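Local structure of glycerol dehydrogenase (Schizosaccharomyces pombe, 1TA9) at residues 294-297 / 298-302; 421-424 / 425-429. The protein oxidises glycerol to dihydroxyacetone with NAD(+) as a zinc-dependent member of the iron-containing alcohol dehydrogenase family, serving the assimilation of glycerol. All coordinates share one frame; numbering follows the deposited sequence.

Interaction 1: residues 294-297 / 298-302; sequences VVEA and NTLMS
Glu296 and Met301 meet at about a right angle on one flank of helix 289-307, the methionine methyl CE lying 3.5 Å from carboxylate carbon CD of Glu296. The same CE rests 3.8 Å from Ala297 CB; the bend of the thioether at chi3 (-124°) curls it back over the preceding turn, where alanine is small enough to admit it. Leu300 runs alongside Glu296, its CD2 4.0 Å from Glu296 CG, and with the Met301 methyl it gives the acid's stem an apolar flank.

The backbone bonds change register here. Asn298 N still bonds to Val294 O, four residues back, but Met301 N reaches Glu296 O (3.0 Å, 161° at the hydrogen) and Ser302 N reaches Ala297 O, five back, which marks a pi-type widening of the helix. Val295 O takes two bonds from Thr299, from its N and from OG1 at 2.8 Å; such a hydroxyl returned to the helix suits a threonine buried in an apolar setting.

The buried carboxylate of Glu296 is satisfied by the second subunit, through a salt bridge to Arg64 and the backbone N atoms of Ile258 and Ala259. Were an alanine to stand in place of Glu296, Arg64 of that subunit would probably lose its charge partner and a gap would be likely to open beside the Met301 methyl. Ser302 OG bonds to Asp182, a ligand of the potassium ion, and Asn298 ND2 to Ala179 O in the probable NAD(+) site. Around the helix, Val294 and Met301 pack on helix 258-284, Asn298 and Ser302 on helix 223-245, and Thr299 on strands 71-75 and 210-214.

Interaction 2: residues 421-424 / 425-429; sequences SQKW and QEQTG
Trp424 and Thr428, one turn apart at the C-terminal end of helix 407-428, form a CH-pi contact: the threonine methyl CG2 sits over the indole face, 3.8 Å from the centroid of the five-membered ring and 29° off its normal. Thr428 holds OG1 between its backbone N and carbonyl carbon (chi1 64°), a rotamer that lays the methyl over the indole while OG1 turns back to bond Trp424 O at 2.8 Å. Thr428 N bonds to that same oxygen from the opposite face of the carbonyl plane. A beta-branched residue with one methyl and one hydroxyl thus serves ring and backbone together. The broad, largely apolar indole suits its buried place, packing against helix 352-364 and meeting the ring of Trp430. Just after Thr428 the helix ends at Gly429, where positive phi comes easily to a residue without a side chain.

On another side of the helix, Lys423 and Glu426 slant across each other. The lysine chain is kinked at chi2 and extended beyond, which carries its ammonium group to the carboxylate in a salt bridge. Gln427 crosses Lys423 roughly at right angles, its CD 4.0 Å from Lys423 CG; these long, flexible chains suit a boundary where Lys423 and Gln427 also pack on the third subunit. In the salt bridge, Lys423 NZ approaches Glu426 OE2 at 3.2 Å on its syn side, 20° out of the carboxylate plane.

Each interaction belongs to a single helix, though not the same one: 294-302 runs through helix 289-307, while 421-429 covers the last turns of helix 407-428 and the residue after it, with their nearest atoms about 19 Å apart and no touch between them. Interaction 1 is wholly buried, and its polar groups answer to the potassium ligand Asp182, the probable NAD(+) site and the second subunit. Interaction 2 lies away from the annotated sites, part buried and part exposed, and borders the third subunit. Each has a threonine hydroxyl bonded to the carbonyl four residues back. Their charges differ: Glu296 is paired between subunits, Glu426 within its own helix.

Interaction 1: residues 294-297 / 298-302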
ATOM      1  N   VAL B 294     -21.815 -14.758  16.448  1.00  9.02           N
ATOM      2  CA  VAL B 294     -20.882 -15.630  17.145  1.00  9.20           C
ATOM      3  C   VAL B 294     -21.527 -16.971  17.481  1.00  9.12           C
ATOM      4  O   VAL B 294     -20.846 -17.997  17.538  1.00  9.50           O
ATOM      5  CB  VAL B 294     -20.331 -14.940  18.413  1.00  8.96           C
ATOM      6  CG1 VAL B 294     -19.431 -15.893  19.193  1.00  8.93           C
ATOM      7  CG2 VAL B 294     -19.541 -13.701  17.998  1.00  9.11           C
ATOM      8  N   VAL B 295     -22.838 -16.979  17.702  1.00  9.11           N
ATOM      9  CA  VAL B 295     -23.507 -18.247  17.968  1.00  8.97           C
ATOM     10  C   VAL B 295     -23.363 -19.064  16.683  1.00  9.02           C
ATOM     11  O   VAL B 295     -23.085 -20.268  16.726  1.00  8.73           O
ATOM     12  CB  VAL B 295     -25.007 -18.059  18.310  1.00  8.90           C
ATOM     13  CG1 VAL B 295     -25.719 -19.409  18.291  1.00  8.60           C
ATOM     14  CG2 VAL B 295     -25.146 -17.429  19.695  1.00  8.65           C
ATOM     15  N   GLU B 296     -23.524 -18.408  15.534  1.00  9.06           N
ATOM     16  CA  GLU B 296     -23.376 -19.121  14.266  1.00  9.28           C
ATOM     17  C   GLU B 296     -21.926 -19.578  14.079  1.00  9.38           C
ATOM     18  O   GLU B 296     -21.673 -20.693  13.635  1.00  9.44           O
ATOM     19  CB  GLU B 296     -23.788 -18.255  13.061  1.00  9.41           C
ATOM     20  CG  GLU B 296     -23.759 -19.064  11.759  1.00  9.68           C
ATOM     21  CD  GLU B 296     -23.800 -18.231  10.489  1.00 10.37           C
ATOM     22  OE1 GLU B 296     -23.304 -18.737   9.458  1.00 10.86           O
ATOM     23  OE2 GLU B 296     -24.325 -17.097  10.502  1.00 10.31           O
ATOM     24  N   ALA B 297     -20.971 -18.718  14.419  1.00  9.58           N
ATOM     25  CA  ALA B 297     -19.560 -19.068  14.276  1.00  9.87           C
ATOM     26  C   ALA B 297     -19.178 -20.235  15.187  1.00  9.91           C
ATOM     27  O   ALA B 297     -18.467 -21.155  14.775  1.00  9.83           O
ATOM     28  CB  ALA B 297     -18.685 -17.857  14.588  1.00  9.95           C
ATOM     29  N   ASN B 298     -19.659 -20.193  16.424  1.00  9.90           N
ATOM     30  CA  ASN B 298     -19.362 -21.235  17.399  1.00 10.36           C
ATOM     31  C   ASN B 298     -20.002 -22.575  17.070  1.00 10.44           C
ATOM     32  O   ASN B 298     -19.477 -23.626  17.434  1.00 10.65           O
ATOM     33  CB  ASN B 298     -19.851 -20.815  18.791  1.00 10.47           C
ATOM     34  CG  ASN B 298     -18.948 -19.796  19.451  1.00 10.84           C
ATOM     35  OD1 ASN B 298     -18.020 -19.275  18.835  1.00 11.19           O
ATOM     36  ND2 ASN B 298     -19.223 -19.501  20.717  1.00 10.57           N
ATOM     37  N   THR B 299     -21.143 -22.534  16.396  1.00 10.64           N
ATOM     38  CA  THR B 299     -21.882 -23.752  16.090  1.00 10.86           C
ATOM     39  C   THR B 299     -21.788 -24.227  14.646  1.00 10.86           C
ATOM     40  O   THR B 299     -21.188 -25.265  14.370  1.00 11.15           O
ATOM     41  CB  THR B 299     -23.367 -23.570  16.459  1.00 10.89           C
ATOM     42  OG1 THR B 299     -23.459 -22.835  17.690  1.00 11.63           O
ATOM     43  CG2 THR B 299     -24.040 -24.923  16.652  1.00 10.96           C
ATOM     44  N   LEU B 300     -22.381 -23.476  13.726  1.00 10.60           N
ATOM     45  CA  LEU B 300     -22.363 -23.867  12.318  1.00 10.79           C
ATOM     46  C   LEU B 300     -20.995 -23.772  11.649  1.00 10.96           C
ATOM     47  O   LEU B 300     -20.491 -24.763  11.111  1.00 11.17           O
ATOM     48  CB  LEU B 300     -23.367 -23.027  11.520  1.00 10.68           C
ATOM     49  CG  LEU B 300     -23.477 -23.306  10.016  1.00 10.86           C
ATOM     50  CD1 LEU B 300     -24.005 -24.716   9.775  1.00 10.85           C
ATOM     51  CD2 LEU B 300     -24.401 -22.279   9.384  1.00 10.82           C
ATOM     52  N   MET B 301     -20.387 -22.590  11.681  1.00 10.87           N
ATOM     53  CA  MET B 301     -19.091 -22.401  11.033  1.00 11.30           C
ATOM     54  C   MET B 301     -17.987 -23.274  11.619  1.00 11.42           C
ATOM     55  O   MET B 301     -17.290 -23.990  10.895  1.00 11.23           O
ATOM     56  CB  MET B 301     -18.678 -20.931  11.096  1.00 11.56           C
ATOM     57  CG  MET B 301     -19.616 -19.990  10.356  1.00 12.50           C
ATOM     58  SD  MET B 301     -19.050 -18.294  10.515  1.00 13.57           S
ATOM     59  CE  MET B 301     -20.513 -17.471  11.227  1.00 12.81           C
ATOM     60  N   SER B 302     -17.814 -23.217  12.930  1.00 11.45           N
ATOM     61  CA  SER B 302     -16.781 -24.024  13.549  1.00 11.88           C
ATOM     62  C   SER B 302     -17.056 -25.511  13.302  1.00 12.18           C
ATOM     63  O   SER B 302     -16.139 -26.286  13.029  1.00 12.33           O
ATOM     64  CB  SER B 302     -16.714 -23.728  15.044  1.00 12.04           C
ATOM     65  OG  SER B 302     -15.566 -24.329  15.609  1.00 12.46           O
TER

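Interaction 2: residues 421-424 / 425-429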
ATOM      1  N   SER B 421       3.148 -16.255  27.069  1.00 10.39           N
ATOM      2  CA  SER B 421       1.980 -15.522  27.559  1.00 10.81           C
ATOM      3  C   SER B 421       2.356 -14.630  28.740  1.00 11.10           C
ATOM      4  O   SER B 421       1.919 -13.484  28.821  1.00 10.98           O
ATOM      5  CB  SER B 421       0.871 -16.497  27.973  1.00 10.70           C
ATOM      6  OG  SER B 421       0.336 -17.176  26.848  1.00 10.53           O
ATOM      7  N   GLN B 422       3.164 -15.148  29.660  1.00 11.57           N
ATOM      8  CA  GLN B 422       3.580 -14.341  30.801  1.00 12.45           C
ATOM      9  C   GLN B 422       4.380 -13.124  30.353  1.00 12.71           C
ATOM     10  O   GLN B 422       4.267 -12.050  30.944  1.00 12.98           O
ATOM     11  CB  GLN B 422       4.419 -15.164  31.777  1.00 13.03           C
ATOM     12  CG  GLN B 422       3.630 -16.210  32.531  1.00 13.88           C
ATOM     13  CD  GLN B 422       4.424 -16.794  33.673  1.00 14.85           C
ATOM     14  OE1 GLN B 422       4.895 -16.063  34.547  1.00 15.47           O
ATOM     15  NE2 GLN B 422       4.579 -18.109  33.678  1.00 14.85           N
ATOM     16  N   LYS B 423       5.190 -13.285  29.310  1.00 12.87           N
ATOM     17  CA  LYS B 423       5.985 -12.162  28.817  1.00 13.01           C
ATOM     18  C   LYS B 423       5.057 -11.122  28.194  1.00 13.06           C
ATOM     19  O   LYS B 423       5.218  -9.922  28.425  1.00 13.05           O
ATOM     20  CB  LYS B 423       7.011 -12.629  27.780  1.00 13.25           C
ATOM     21  CG  LYS B 423       7.947 -11.522  27.283  1.00 13.70           C
ATOM     22  CD  LYS B 423       8.844 -10.995  28.405  1.00 14.22           C
ATOM     23  CE  LYS B 423       9.877 -10.012  27.875  1.00 14.56           C
ATOM     24  NZ  LYS B 423      10.843  -9.581  28.925  1.00 14.89           N
ATOM     25  N   TRP B 424       4.078 -11.584  27.417  1.00 12.78           N
ATOM     26  CA  TRP B 424       3.128 -10.681  26.782  1.00 12.94           C
ATOM     27  C   TRP B 424       2.356  -9.890  27.840  1.00 13.16           C
ATOM     28  O   TRP B 424       2.152  -8.684  27.697  1.00 13.30           O
ATOM     29  CB  TRP B 424       2.139 -11.461  25.902  1.00 12.78           C
ATOM     30  CG  TRP B 424       1.035 -10.595  25.361  1.00 12.51           C
ATOM     31  CD1 TRP B 424       1.105  -9.739  24.298  1.00 12.80           C
ATOM     32  CD2 TRP B 424      -0.274 -10.434  25.919  1.00 12.46           C
ATOM     33  NE1 TRP B 424      -0.080  -9.051  24.164  1.00 12.34           N
ATOM     34  CE2 TRP B 424      -0.943  -9.457  25.148  1.00 12.45           C
ATOM     35  CE3 TRP B 424      -0.948 -11.018  27.001  1.00 12.39           C
ATOM     36  CZ2 TRP B 424      -2.254  -9.048  25.426  1.00 12.64           C
ATOM     37  CZ3 TRP B 424      -2.250 -10.611  27.278  1.00 12.56           C
ATOM     38  CH2 TRP B 424      -2.888  -9.634  26.492  1.00 12.37           C
ATOM     39  N   GLN B 425       1.934 -10.563  28.906  1.00 13.53           N
ATOM     40  CA  GLN B 425       1.188  -9.892  29.973  1.00 14.02           C
ATOM     41  C   GLN B 425       2.033  -8.772  30.576  1.00 14.69           C
ATOM     42  O   GLN B 425       1.537  -7.676  30.843  1.00 14.58           O
ATOM     43  CB  GLN B 425       0.809 -10.881  31.075  1.00 13.65           C
ATOM     44  CG  GLN B 425      -0.043 -12.051  30.618  1.00 13.22           C
ATOM     45  CD  GLN B 425      -0.220 -13.084  31.709  1.00 13.22           C
ATOM     46  OE1 GLN B 425       0.737 -13.448  32.391  1.00 12.84           O
ATOM     47  NE2 GLN B 425      -1.442 -13.575  31.871  1.00 13.16           N
ATOM     48  N   GLU B 426       3.312  -9.066  30.794  1.00 15.40           N
ATOM     49  CA  GLU B 426       4.251  -8.104  31.361  1.00 16.24           C
ATOM     50  C   GLU B 426       4.503  -6.926  30.428  1.00 16.43           C
ATOM     51  O   GLU B 426       4.417  -5.770  30.840  1.00 16.47           O
ATOM     52  CB  GLU B 426       5.585  -8.787  31.670  1.00 17.15           C
ATOM     53  CG  GLU B 426       6.716  -7.810  31.978  1.00 18.62           C
ATOM     54  CD  GLU B 426       8.087  -8.420  31.755  1.00 19.66           C
ATOM     55  OE1 GLU B 426       8.535  -9.215  32.608  1.00 20.05           O
ATOM     56  OE2 GLU B 426       8.707  -8.109  30.713  1.00 20.56           O
ATOM     57  N   GLN B 427       4.821  -7.220  29.171  1.00 16.55           N
ATOM     58  CA  GLN B 427       5.098  -6.172  28.193  1.00 16.95           C
ATOM     59  C   GLN B 427       3.934  -5.205  28.031  1.00 16.78           C
ATOM     60  O   GLN B 427       4.131  -3.995  27.971  1.00 16.78           O
ATOM     61  CB  GLN B 427       5.394  -6.766  26.814  1.00 17.58           C
ATOM     62  CG  GLN B 427       6.600  -7.670  26.713  1.00 19.02           C
ATOM     63  CD  GLN B 427       6.773  -8.195  25.297  1.00 19.78           C
ATOM     64  OE1 GLN B 427       5.811  -8.652  24.673  1.00 20.39           O
ATOM     65  NE2 GLN B 427       7.996  -8.133  24.783  1.00 20.36           N
ATOM     66  N   THR B 428       2.725  -5.750  27.947  1.00 16.41           N
ATOM     67  CA  THR B 428       1.528  -4.942  27.750  1.00 16.21           C
ATOM     68  C   THR B 428       0.883  -4.435  29.032  1.00 15.98           C
ATOM     69  O   THR B 428      -0.002  -3.583  28.982  1.00 15.94           O
ATOM     70  CB  THR B 428       0.458  -5.734  26.987  1.00 16.36           C
ATOM     71  OG1 THR B 428       0.036  -6.847  27.785  1.00 16.27           O
ATOM     72  CG2 THR B 428       1.013  -6.245  25.667  1.00 16.47           C
ATOM     73  N   GLY B 429       1.309  -4.960  30.173  1.00 15.81           N
ATOM     74  CA  GLY B 429       0.716  -4.531  31.427  1.00 15.93           C
ATOM     75  C   GLY B 429      -0.710  -5.038  31.581  1.00 16.07           C
ATOM     76  O   GLY B 429      -1.504  -4.470  32.338  1.00 16.15           O
TER